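Side-chain contacts in succinoglycan biosynthesis protein (Bacillus cereus ATCC 14579, PDB 2QGM), which is of unknown function but probably acts in succinoglycan biosynthesis and belongs to the erythromycin esterase-like family: residues 313-318 against 420-425; 375-380 against 398-403. One frame throughout, in Å; residues are numbered along the deposited sequence.

Contact 1 of 2, residues 313-318 against 420-425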
ATOM      1  N   GLY A 313     -13.589   1.385  -3.890  1.00 18.47           N
ATOM      2  CA  GLY A 313     -14.058   1.596  -5.250  1.00 20.06           C
ATOM      3  C   GLY A 313     -13.078   2.261  -6.193  1.00 21.01           C
ATOM      4  O   GLY A 313     -11.867   2.231  -5.976  1.00 19.71           O
ATOM      5  N   ILE A 314     -13.613   2.876  -7.244  1.00 22.02           N
ATOM      6  CA  ILE A 314     -12.797   3.543  -8.254  1.00 23.87           C
ATOM      7  C   ILE A 314     -12.795   5.063  -8.149  1.00 23.17           C
ATOM      8  O   ILE A 314     -13.842   5.705  -8.214  1.00 22.69           O
ATOM      9  CB  ILE A 314     -13.275   3.185  -9.669  1.00 27.34           C
ATOM     10  CG1 ILE A 314     -14.797   3.003  -9.660  1.00 31.34           C
ATOM     11  CG2 ILE A 314     -12.548   1.942 -10.165  1.00 32.02           C
ATOM     12  CD1 ILE A 314     -15.453   3.037 -11.036  1.00 32.34           C
ATOM     13  N   ILE A 315     -11.604   5.630  -8.018  1.00 22.53           N
ATOM     14  CA  ILE A 315     -11.455   7.071  -7.934  1.00 23.68           C
ATOM     15  C   ILE A 315     -11.045   7.617  -9.299  1.00 23.84           C
ATOM     16  O   ILE A 315     -11.688   8.518  -9.833  1.00 24.02           O
ATOM     17  CB  ILE A 315     -10.395   7.451  -6.886  1.00 22.86           C
ATOM     18  CG1 ILE A 315     -10.827   6.948  -5.513  1.00 22.36           C
ATOM     19  CG2 ILE A 315     -10.206   8.956  -6.855  1.00 22.84           C
ATOM     20  CD1 ILE A 315      -9.846   7.282  -4.413  1.00 21.73           C
ATOM     21  N   ASP A 316      -9.980   7.047  -9.856  1.00 25.70           N
ATOM     22  CA  ASP A 316      -9.447   7.432 -11.161  1.00 26.52           C
ATOM     23  C   ASP A 316      -9.807   6.304 -12.132  1.00 28.04           C
ATOM     24  O   ASP A 316      -9.053   5.349 -12.297  1.00 26.14           O
ATOM     25  CB  ASP A 316      -7.920   7.572 -11.073  1.00 27.02           C
ATOM     26  CG  ASP A 316      -7.318   8.265 -12.283  1.00 28.50           C
ATOM     27  OD1 ASP A 316      -7.834   8.076 -13.402  1.00 29.41           O
ATOM     28  OD2 ASP A 316      -6.316   8.994 -12.109  1.00 28.84           O
ATOM     29  N   GLU A 317     -10.959   6.416 -12.780  1.00 29.28           N
ATOM     30  CA  GLU A 317     -11.405   5.365 -13.687  1.00 30.97           C
ATOM     31  C   GLU A 317     -10.541   5.132 -14.924  1.00 30.48           C
ATOM     32  O   GLU A 317     -10.463   4.008 -15.417  1.00 30.23           O
ATOM     33  CB  GLU A 317     -12.851   5.627 -14.114  1.00 33.66           C
ATOM     34  CG  GLU A 317     -13.519   4.435 -14.788  1.00 37.50           C
ATOM     35  CD  GLU A 317     -15.022   4.606 -14.875  1.00 40.80           C
ATOM     36  OE1 GLU A 317     -15.648   4.834 -13.817  1.00 42.78           O
ATOM     37  OE2 GLU A 317     -15.578   4.502 -15.988  1.00 42.29           O
ATOM     38  N   LYS A 318      -9.890   6.177 -15.425  1.00 31.49           N
ATOM     39  CA  LYS A 318      -9.067   6.029 -16.620  1.00 32.20           C
ATOM     40  C   LYS A 318      -7.706   5.391 -16.374  1.00 32.47           C
ATOM     41  O   LYS A 318      -7.223   4.621 -17.207  1.00 32.08           O
ATOM     42  CB  LYS A 318      -8.914   7.378 -17.332  1.00 34.65           C
ATOM     43  CG  LYS A 318     -10.183   7.802 -18.069  1.00 37.44           C
ATOM     44  CD  LYS A 318     -10.037   9.133 -18.794  1.00 39.33           C
ATOM     45  CE  LYS A 318     -11.317   9.471 -19.556  1.00 39.89           C
ATOM     46  NZ  LYS A 318     -11.262  10.811 -20.204  1.00 41.85           N
ATOM     47  N   VAL A 420      -6.195  16.431 -10.737  1.00 27.74           N
ATOM     48  CA  VAL A 420      -5.926  15.775  -9.462  1.00 25.96           C
ATOM     49  C   VAL A 420      -7.158  15.677  -8.562  1.00 25.16           C
ATOM     50  O   VAL A 420      -7.063  15.265  -7.406  1.00 26.42           O
ATOM     51  CB  VAL A 420      -4.780  16.493  -8.693  1.00 25.33           C
ATOM     52  CG1 VAL A 420      -3.445  16.229  -9.391  1.00 26.02           C
ATOM     53  CG2 VAL A 420      -5.052  17.987  -8.614  1.00 26.65           C
ATOM     54  N   TYR A 421      -8.312  16.065  -9.093  1.00 24.25           N
ATOM     55  CA  TYR A 421      -9.573  15.979  -8.357  1.00 23.21           C
ATOM     56  C   TYR A 421     -10.500  15.034  -9.109  1.00 24.22           C
ATOM     57  O   TYR A 421     -10.588  15.085 -10.337  1.00 25.02           O
ATOM     58  CB  TYR A 421     -10.210  17.362  -8.205  1.00 24.10           C
ATOM     59  CG  TYR A 421      -9.654  18.117  -7.023  1.00 23.03           C
ATOM     60  CD1 TYR A 421     -10.012  17.769  -5.721  1.00 22.99           C
ATOM     61  CD2 TYR A 421      -8.736  19.144  -7.199  1.00 24.14           C
ATOM     62  CE1 TYR A 421      -9.466  18.432  -4.621  1.00 23.47           C
ATOM     63  CE2 TYR A 421      -8.180  19.813  -6.113  1.00 22.94           C
ATOM     64  CZ  TYR A 421      -8.547  19.453  -4.826  1.00 23.64           C
ATOM     65  OH  TYR A 421      -7.991  20.110  -3.756  1.00 22.13           O
ATOM     66  N   PHE A 422     -11.184  14.171  -8.366  1.00 22.99           N
ATOM     67  CA  PHE A 422     -12.071  13.186  -8.959  1.00 22.62           C
ATOM     68  C   PHE A 422     -13.430  13.114  -8.283  1.00 24.18           C
ATOM     69  O   PHE A 422     -13.521  13.022  -7.056  1.00 23.48           O
ATOM     70  CB  PHE A 422     -11.393  11.818  -8.909  1.00 23.38           C
ATOM     71  CG  PHE A 422     -10.088  11.770  -9.649  1.00 24.26           C
ATOM     72  CD1 PHE A 422     -10.056  11.445 -11.002  1.00 25.45           C
ATOM     73  CD2 PHE A 422      -8.897  12.095  -9.005  1.00 23.49           C
ATOM     74  CE1 PHE A 422      -8.849  11.445 -11.709  1.00 25.40           C
ATOM     75  CE2 PHE A 422      -7.684  12.102  -9.698  1.00 25.65           C
ATOM     76  CZ  PHE A 422      -7.660  11.776 -11.054  1.00 26.09           C
ATOM     77  N   ASP A 423     -14.481  13.152  -9.095  1.00 25.11           N
ATOM     78  CA  ASP A 423     -15.838  13.103  -8.583  1.00 25.90           C
ATOM     79  C   ASP A 423     -16.211  11.706  -8.101  1.00 25.15           C
ATOM     80  O   ASP A 423     -16.213  10.744  -8.871  1.00 23.25           O
ATOM     81  CB  ASP A 423     -16.817  13.569  -9.661  1.00 30.24           C
ATOM     82  CG  ASP A 423     -18.218  13.745  -9.125  1.00 33.04           C
ATOM     83  OD1 ASP A 423     -18.857  12.725  -8.800  1.00 36.18           O
ATOM     84  OD2 ASP A 423     -18.673  14.903  -9.018  1.00 35.41           O
ATOM     85  N   THR A 424     -16.532  11.606  -6.815  1.00 25.01           N
ATOM     86  CA  THR A 424     -16.900  10.334  -6.212  1.00 24.72           C
ATOM     87  C   THR A 424     -17.456  10.555  -4.805  1.00 25.16           C
ATOM     88  O   THR A 424     -17.567  11.690  -4.344  1.00 25.02           O
ATOM     89  CB  THR A 424     -15.671   9.390  -6.129  1.00 25.38           C
ATOM     90  OG1 THR A 424     -16.075   8.113  -5.622  1.00 26.58           O
ATOM     91  CG2 THR A 424     -14.611   9.981  -5.210  1.00 25.03           C
ATOM     92  N   SER A 425     -17.805   9.460  -4.138  1.00 24.63           N
ATOM     93  CA  SER A 425     -18.333   9.514  -2.782  1.00 23.53           C
ATOM     94  C   SER A 425     -17.241   9.086  -1.819  1.00 22.62           C
ATOM     95  O   SER A 425     -16.536   8.106  -2.073  1.00 22.38           O
ATOM     96  CB  SER A 425     -19.539   8.585  -2.649  1.00 25.93           C
ATOM     97  OG  SER A 425     -19.732   8.171  -1.312  1.00 28.52           O
TER
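F422 leans out of its strand onto the loop at I315 and D316, and its atoms can be followed outward. At the root, CB of F422 lies 3.4 Å from the carbonyl oxygen O of I315 and 3.7 Å from the CG2 methyl of the same residue, whose side chain runs at about a right angle to that of the phenylalanine. With CG of F422 anti to its carbonyl carbon (chi1 -60°), the ring continues past this peptide. F422 CD1 is still 3.5 Å from I315 O, which approaches the ring obliquely. Further out, D316 takes over. Its CB stands 4.0 Å above one face of the ring, offset toward the rim, and its carboxylate is tilted 36° from the ring plane. The last atoms meet the carboxylate, OD2 most closely: D316 OD2 is 3.5 Å from F422 CE1 and 3.3 Å from F422 CZ. The other oxygen, D316 OD1, accepts a hydrogen bond from L319 N, which ties the carboxylate to its own loop and should limit its rotation beside the ring. T424, two residues along the strand, also faces the loop, while its OG1 is hydrogen-bonded to Q429 OE1. Strand 421-425 pairs with strand 404-408 in a two-stranded antiparallel sheet, and I315 and T424 both pack on L407 of that partner; the loop laid against them joins helix 307-310 to helix 324-332.

Contact 2 of 2, residues 375-380 against 398-403; sequences NYTLGK and EKWVKA
N375 O, two residues ahead of the T377 side chain that packs on W400, accepts two hydrogen bonds: one from G379 N at 3.1 Å, the usual helical bond, and one from T344 OG1 of strand 336-344. The second ties this turn of the helix to the main sheet. From the same helix, T377 and L378 share the indole of W400 between them. T377 meets its pyrrole side and the start of the benzene ring, with CB 3.8 Å from W400 CZ2 and CG2 3.9 Å from W400 NE1. OG1 of T377 makes a weak hydrogen bond back to S373 O, just ahead of the helix. L378 takes the far end of the indole, its CD2 3.5 Å and its CG 3.7 Å from W400 CH2; the two side chains cross at about a right angle. T377 CB and L378 CD2 both approach the indole obliquely. The contact is a helix-to-helix one within an alpha/beta fold: helix 374-380 leads into strand 385-389 of the mixed sheet, and helix 395-402 follows that strand. Because the CA atoms of T377 and W400 are 9.9 Å apart, the large indole does the bridging. Its CG is anti to the backbone N (chi1 175°), a torsion that carries the ring across toward the other helix. F374 makes an edge-to-face stack with W400, and helix 37-48 adds I45 against the indole and Q38 and V42 against T377.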
ATOM      1  N   ASN A 375     -12.062  17.480   0.611  1.00 24.26           N
ATOM      2  CA  ASN A 375     -10.839  17.995   1.216  1.00 23.42           C
ATOM      3  C   ASN A 375     -10.929  19.397   1.791  1.00 24.71           C
ATOM      4  O   ASN A 375     -10.465  19.648   2.901  1.00 24.27           O
ATOM      5  CB  ASN A 375      -9.709  17.925   0.195  1.00 23.11           C
ATOM      6  CG  ASN A 375      -9.419  16.505  -0.236  1.00 21.13           C
ATOM      7  OD1 ASN A 375      -8.595  15.813   0.367  1.00 24.31           O
ATOM      8  ND2 ASN A 375     -10.115  16.051  -1.268  1.00 19.33           N
ATOM      9  N   TYR A 376     -11.515  20.321   1.045  1.00 25.83           N
ATOM     10  CA  TYR A 376     -11.613  21.670   1.563  1.00 27.27           C
ATOM     11  C   TYR A 376     -12.653  21.799   2.659  1.00 24.33           C
ATOM     12  O   TYR A 376     -12.505  22.621   3.560  1.00 23.39           O
ATOM     13  CB  TYR A 376     -11.838  22.653   0.414  1.00 31.66           C
ATOM     14  CG  TYR A 376     -10.505  23.176  -0.079  1.00 35.98           C
ATOM     15  CD1 TYR A 376      -9.874  24.229   0.579  1.00 36.50           C
ATOM     16  CD2 TYR A 376      -9.817  22.542  -1.113  1.00 35.58           C
ATOM     17  CE1 TYR A 376      -8.587  24.635   0.233  1.00 38.23           C
ATOM     18  CE2 TYR A 376      -8.528  22.938  -1.470  1.00 37.28           C
ATOM     19  CZ  TYR A 376      -7.919  23.983  -0.788  1.00 37.02           C
ATOM     20  OH  TYR A 376      -6.631  24.354  -1.094  1.00 38.50           O
ATOM     21  N   THR A 377     -13.688  20.969   2.603  1.00 24.61           N
ATOM     22  CA  THR A 377     -14.717  20.997   3.638  1.00 24.57           C
ATOM     23  C   THR A 377     -14.096  20.460   4.927  1.00 24.04           C
ATOM     24  O   THR A 377     -14.358  20.964   6.017  1.00 24.59           O
ATOM     25  CB  THR A 377     -15.939  20.124   3.259  1.00 26.03           C
ATOM     26  OG1 THR A 377     -16.564  20.649   2.080  1.00 28.80           O
ATOM     27  CG2 THR A 377     -16.952  20.109   4.393  1.00 27.90           C
ATOM     28  N   LEU A 378     -13.256  19.438   4.794  1.00 24.43           N
ATOM     29  CA  LEU A 378     -12.594  18.849   5.953  1.00 22.39           C
ATOM     30  C   LEU A 378     -11.654  19.868   6.591  1.00 21.96           C
ATOM     31  O   LEU A 378     -11.448  19.864   7.809  1.00 22.59           O
ATOM     32  CB  LEU A 378     -11.804  17.602   5.538  1.00 22.37           C
ATOM     33  CG  LEU A 378     -12.606  16.346   5.179  1.00 21.65           C
ATOM     34  CD1 LEU A 378     -11.660  15.276   4.618  1.00 22.28           C
ATOM     35  CD2 LEU A 378     -13.329  15.825   6.415  1.00 22.54           C
ATOM     36  N   GLY A 379     -11.090  20.742   5.759  1.00 20.03           N
ATOM     37  CA  GLY A 379     -10.176  21.759   6.250  1.00 23.22           C
ATOM     38  C   GLY A 379     -10.876  22.806   7.096  1.00 23.15           C
ATOM     39  O   GLY A 379     -10.239  23.490   7.897  1.00 24.33           O
ATOM     40  N   LYS A 380     -12.189  22.917   6.917  1.00 24.11           N
ATOM     41  CA  LYS A 380     -13.011  23.880   7.652  1.00 24.53           C
ATOM     42  C   LYS A 380     -13.242  23.433   9.093  1.00 25.49           C
ATOM     43  O   LYS A 380     -13.413  24.262   9.989  1.00 24.51           O
ATOM     44  CB  LYS A 380     -14.366  24.055   6.957  1.00 25.71           C
ATOM     45  CG  LYS A 380     -14.280  24.680   5.570  1.00 27.78           C
ATOM     46  CD  LYS A 380     -13.837  26.134   5.618  1.00 29.99           C
ATOM     47  CE  LYS A 380     -13.822  26.744   4.222  1.00 31.52           C
ATOM     48  NZ  LYS A 380     -13.342  28.153   4.204  1.00 32.68           N
ATOM     49  N   GLU A 398     -23.365  12.601   7.448  1.00 23.72           N
ATOM     50  CA  GLU A 398     -23.679  11.338   6.797  1.00 25.73           C
ATOM     51  C   GLU A 398     -24.114  11.540   5.355  1.00 25.41           C
ATOM     52  O   GLU A 398     -23.675  10.825   4.458  1.00 27.29           O
ATOM     53  CB  GLU A 398     -24.783  10.614   7.567  1.00 26.11           C
ATOM     54  CG  GLU A 398     -25.515   9.555   6.761  1.00 28.35           C
ATOM     55  CD  GLU A 398     -26.541   8.808   7.585  1.00 29.50           C
ATOM     56  OE1 GLU A 398     -27.251   9.458   8.378  1.00 31.31           O
ATOM     57  OE2 GLU A 398     -26.642   7.577   7.432  1.00 30.64           O
ATOM     58  N   LYS A 399     -24.994  12.511   5.140  1.00 26.07           N
ATOM     59  CA  LYS A 399     -25.486  12.800   3.802  1.00 25.62           C
ATOM     60  C   LYS A 399     -24.310  13.277   2.955  1.00 24.83           C
ATOM     61  O   LYS A 399     -24.227  12.999   1.756  1.00 22.81           O
ATOM     62  CB  LYS A 399     -26.564  13.885   3.887  1.00 27.77           C
ATOM     63  CG  LYS A 399     -27.452  14.005   2.666  1.00 30.96           C
ATOM     64  CD  LYS A 399     -28.527  15.061   2.900  1.00 34.76           C
ATOM     65  CE  LYS A 399     -29.447  15.185   1.701  1.00 36.04           C
ATOM     66  NZ  LYS A 399     -28.681  15.537   0.474  1.00 38.49           N
ATOM     67  N   TRP A 400     -23.391  13.978   3.608  1.00 23.87           N
ATOM     68  CA  TRP A 400     -22.209  14.525   2.959  1.00 25.37           C
ATOM     69  C   TRP A 400     -21.248  13.468   2.404  1.00 24.94           C
ATOM     70  O   TRP A 400     -20.868  13.534   1.235  1.00 25.44           O
ATOM     71  CB  TRP A 400     -21.475  15.437   3.943  1.00 26.51           C
ATOM     72  CG  TRP A 400     -20.166  15.990   3.455  1.00 28.89           C
ATOM     73  CD1 TRP A 400     -19.978  16.930   2.482  1.00 28.87           C
ATOM     74  CD2 TRP A 400     -18.864  15.650   3.942  1.00 28.38           C
ATOM     75  NE1 TRP A 400     -18.637  17.197   2.335  1.00 28.98           N
ATOM     76  CE2 TRP A 400     -17.931  16.422   3.221  1.00 28.89           C
ATOM     77  CE3 TRP A 400     -18.392  14.764   4.923  1.00 29.79           C
ATOM     78  CZ2 TRP A 400     -16.552  16.337   3.448  1.00 28.67           C
ATOM     79  CZ3 TRP A 400     -17.016  14.683   5.146  1.00 29.08           C
ATOM     80  CH2 TRP A 400     -16.119  15.463   4.411  1.00 29.08           C
ATOM     81  N   VAL A 401     -20.853  12.496   3.225  1.00 25.10           N
ATOM     82  CA  VAL A 401     -19.920  11.464   2.759  1.00 24.79           C
ATOM     83  C   VAL A 401     -20.504  10.543   1.691  1.00 25.76           C
ATOM     84  O   VAL A 401     -19.763   9.942   0.913  1.00 25.30           O
ATOM     85  CB  VAL A 401     -19.418  10.577   3.916  1.00 23.33           C
ATOM     86  CG1 VAL A 401     -18.586  11.402   4.885  1.00 22.93           C
ATOM     87  CG2 VAL A 401     -20.592   9.942   4.625  1.00 22.20           C
ATOM     88  N   LYS A 402     -21.830  10.434   1.663  1.00 27.15           N
ATOM     89  CA  LYS A 402     -22.517   9.586   0.693  1.00 27.41           C
ATOM     90  C   LYS A 402     -22.778  10.306  -0.628  1.00 28.14           C
ATOM     91  O   LYS A 402     -23.133   9.682  -1.631  1.00 29.18           O
ATOM     92  CB  LYS A 402     -23.848   9.087   1.270  1.00 26.89           C
ATOM     93  CG  LYS A 402     -23.702   8.032   2.362  1.00 28.44           C
ATOM     94  CD  LYS A 402     -25.054   7.645   2.938  1.00 29.80           C
ATOM     95  CE  LYS A 402     -24.929   6.515   3.953  1.00 31.72           C
ATOM     96  NZ  LYS A 402     -24.483   5.242   3.317  1.00 33.74           N
ATOM     97  N   ALA A 403     -22.613  11.622  -0.622  1.00 28.52           N
ATOM     98  CA  ALA A 403     -22.827  12.429  -1.817  1.00 29.06           C
ATOM     99  C   ALA A 403     -21.584  12.421  -2.698  1.00 30.10           C
ATOM    100  O   ALA A 403     -20.496  12.070  -2.244  1.00 30.04           O
ATOM    101  CB  ALA A 403     -23.175  13.861  -1.413  1.00 29.85           C
TER

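The two contacts lie with their centres about 15 Å apart, on the same side of the chain's centre. Along the chain they are nested: 313-318 comes first, then 375-380, 398-403 and finally 420-425, so contact 2 forms inside the loop closed by contact 1. Helix 395-402 of contact 2 runs directly into strand 404-408, the partner of strand 421-425 in contact 1. They also touch: S425 OG is 2.8 Å from V401 O, a probable hydrogen bond, and Y421 OH packs 3.7 Å from Y376 CE2. The small two-stranded sheet is thereby joined to the helices flanking strand 385-389, all within the erythromycin esterase-like part of the chain.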